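PDB 6JIG: GMP reductase from Trypanosoma brucei brucei, which probably catalyses the irreversible NADPH-dependent deamination of GMP to IMP, and binds guanine nucleotides at a second, regulatory site in its pair of CBS domains. Local coordinates for residues A[94-99]-A[211-215]. The protein carries 1 engineered substitution. Residues are numbered along the deposited sequence; the frame is centred on the assembly and turned at random.
Sequences AQSFLI and DVVKL. With 5GP (guanosine-5'-monophosphate), chain C.
The ribose corner of the guanine-nucleotide pocket in the CBS module is built where D211, on helix 209-216, faces the backbone of S96 and the CB of Q95 in the loop after helix 81-93. A carboxylate suits a ribose because its two oxygens can meet the two hydroxyls of the sugar: D211 OD2 accepts a very short hydrogen bond from GMP O2' (2.5 Å), while D211 OD1 lies 2.7 Å from GMP O3', whose single proton could go instead to A94 O. S96 N adds a long, weak but nearly straight bond to D211 OD1 (3.4 Å, 164°), and a water that donates to both D211 OD2 and F97 O ties the carboxylate to the loop again. I99, branched and apolar, lays CD1 3.4 Å from GMP O2' and CG2 3.7 Å from GMP N7. One helical turn on, K214, also of the GTP site, covers the Q95 amide, whose OE1 is held by R68, with its methylenes; the long chain, extended to CE and slightly bent beyond, brings the K214 NZ ammonium 3.7 Å from GMP O3', without a hydrogen bond. Away from the sugar, where loop packs on helix, both residues are apolar: L215 CD1 lies 3.5 Å from F97 CD1, the side chains crossing at about a right angle. Aspartate gripping the ribose diol, beside an apolar side chain on the base, is characteristic of nucleotide-binding CBS domains.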
loop_
_atom_site.group_PDB
_atom_site.type_symbol
_atom_site.label_atom_id
_atom_site.label_comp_id
_atom_site.label_asym_id
_atom_site.label_seq_id
_atom_site.Cartn_x
_atom_site.Cartn_y
_atom_site.Cartn_z
ATOM N N ALA A 94 37.340 2.269 32.759
ATOM C CA ALA A 94 37.647 2.556 31.362
ATOM C C ALA A 94 38.921 3.383 31.216
ATOM O O ALA A 94 39.703 3.171 30.281
ATOM C CB ALA A 94 36.475 3.280 30.707
ATOM N N GLN A 95 39.127 4.351 32.106
ATOM C CA GLN A 95 40.332 5.168 32.102
ATOM C C GLN A 95 40.491 5.791 33.481
ATOM O O GLN A 95 39.548 5.843 34.268
ATOM C CB GLN A 95 40.279 6.251 31.018
ATOM C CG GLN A 95 39.087 7.181 31.134
ATOM C CD GLN A 95 38.828 7.916 29.842
ATOM O OE1 GLN A 95 38.395 7.314 28.848
ATOM N NE2 GLN A 95 39.124 9.209 29.829
ATOM N N SER A 96 41.703 6.265 33.763
ATOM C CA SER A 96 42.003 6.855 35.061
ATOM C C SER A 96 43.299 7.644 34.927
ATOM O O SER A 96 43.947 7.620 33.885
ATOM C CB SER A 96 42.125 5.779 36.147
ATOM O OG SER A 96 42.101 6.359 37.438
ATOM N N PHE A 97 43.674 8.354 35.987
ATOM C CA PHE A 97 45.026 8.915 36.028
ATOM C C PHE A 97 45.901 7.916 36.776
ATOM O O PHE A 97 46.751 7.251 36.177
ATOM C CB PHE A 97 45.053 10.304 36.665
ATOM C CG PHE A 97 46.437 10.894 36.719
ATOM C CD1 PHE A 97 47.186 11.022 35.561
ATOM C CD2 PHE A 97 47.001 11.280 37.923
ATOM C CE1 PHE A 97 48.483 11.545 35.592
ATOM C CE2 PHE A 97 48.291 11.808 37.961
ATOM C CZ PHE A 97 49.027 11.940 36.788
ATOM N N LEU A 98 45.671 7.770 38.075
ATOM C CA LEU A 98 46.294 6.710 38.861
ATOM C C LEU A 98 45.364 5.504 38.851
ATOM O O LEU A 98 44.250 5.567 39.383
ATOM C CB LEU A 98 46.559 7.171 40.292
ATOM C CG LEU A 98 47.470 8.380 40.519
ATOM C CD1 LEU A 98 47.705 8.554 42.017
ATOM C CD2 LEU A 98 48.784 8.215 39.805
ATOM N N ILE A 99 45.806 4.411 38.238
ATOM C CA ILE A 99 45.018 3.182 38.239
ATOM C C ILE A 99 45.199 2.496 39.585
ATOM O O ILE A 99 46.312 2.083 39.938
ATOM C CB ILE A 99 45.425 2.252 37.088
ATOM C CG1 ILE A 99 45.304 2.976 35.749
ATOM C CG2 ILE A 99 44.568 0.994 37.099
ATOM C CD1 ILE A 99 46.046 2.278 34.609
ATOM N N ASP A 211 46.350 6.849 29.140
ATOM C CA ASP A 211 45.617 7.763 30.009
ATOM C C ASP A 211 46.222 9.158 29.974
ATOM O O ASP A 211 45.497 10.156 29.985
ATOM C CB ASP A 211 45.614 7.227 31.436
ATOM C CG ASP A 211 44.705 6.036 31.612
ATOM O OD1 ASP A 211 43.614 6.022 31.004
ATOM O OD2 ASP A 211 45.064 5.115 32.374
ATOM N N VAL A 212 47.552 9.244 29.945
ATOM C CA VAL A 212 48.218 10.543 29.893
ATOM C C VAL A 212 47.855 11.273 28.611
ATOM O O VAL A 212 47.537 12.470 28.625
ATOM C CB VAL A 212 49.743 10.365 30.031
ATOM C CG1 VAL A 212 50.463 11.662 29.695
ATOM C CG2 VAL A 212 50.097 9.893 31.443
ATOM N N VAL A 213 47.891 10.566 27.481
ATOM C CA VAL A 213 47.531 11.191 26.208
ATOM C C VAL A 213 46.112 11.745 26.264
ATOM O O VAL A 213 45.855 12.877 25.839
ATOM C CB VAL A 213 47.707 10.185 25.056
ATOM C CG1 VAL A 213 46.951 10.640 23.811
ATOM C CG2 VAL A 213 49.177 10.002 24.751
ATOM N N LYS A 214 45.173 10.967 26.801
ATOM C CA LYS A 214 43.792 11.434 26.906
ATOM C C LYS A 214 43.695 12.697 27.759
ATOM O O LYS A 214 42.993 13.649 27.397
ATOM C CB LYS A 214 42.904 10.334 27.488
ATOM C CG LYS A 214 42.582 9.197 26.531
ATOM C CD LYS A 214 41.749 8.131 27.232
ATOM C CE LYS A 214 41.463 6.937 26.318
ATOM N NZ LYS A 214 41.346 5.679 27.127
ATOM N N LEU A 215 44.377 12.711 28.910
ATOM C CA LEU A 215 44.301 13.861 29.809
ATOM C C LEU A 215 44.981 15.088 29.219
ATOM O O LEU A 215 44.613 16.223 29.548
ATOM C CB LEU A 215 44.920 13.504 31.156
ATOM C CG LEU A 215 44.068 12.494 31.918
ATOM C CD1 LEU A 215 44.870 11.795 32.998
ATOM C CD2 LEU A 215 42.846 13.192 32.504
HETATM P P 5GP C . 46.249 -0.008 27.047
HETATM O O1P 5GP C . 47.250 0.953 26.449
HETATM O O2P 5GP C . 46.692 -0.652 28.345
HETATM O O3P 5GP C . 45.435 -0.841 26.076
HETATM O "O5'" 5GP C . 45.144 0.935 27.674
HETATM C "C5'" 5GP C . 44.965 0.899 29.070
HETATM C "C4'" 5GP C . 43.641 1.467 29.471
HETATM O "O4'" 5GP C . 43.015 0.514 30.382
HETATM C "C3'" 5GP C . 43.791 2.775 30.242
HETATM O "O3'" 5GP C . 42.702 3.657 29.968
HETATM C "C2'" 5GP C . 43.771 2.301 31.692
HETATM O "O2'" 5GP C . 43.411 3.272 32.649
HETATM C "C1'" 5GP C . 42.775 1.142 31.623
HETATM N N9 5GP C . 42.973 0.183 32.707
HETATM C C8 5GP C . 42.102 -0.013 33.709
HETATM N N7 5GP C . 42.608 -0.910 34.573
HETATM C C5 5GP C . 43.838 -1.262 34.123
HETATM C C6 5GP C . 44.804 -2.134 34.606
HETATM O O6 5GP C . 44.600 -2.767 35.663
HETATM N N1 5GP C . 45.949 -2.286 33.931
HETATM C C2 5GP C . 46.177 -1.616 32.790
HETATM N N2 5GP C . 47.360 -1.811 32.150
HETATM N N3 5GP C . 45.244 -0.754 32.281
HETATM C C4 5GP C . 44.070 -0.566 32.942
HETATM O O HOH W 1 47.044 5.805 33.925
#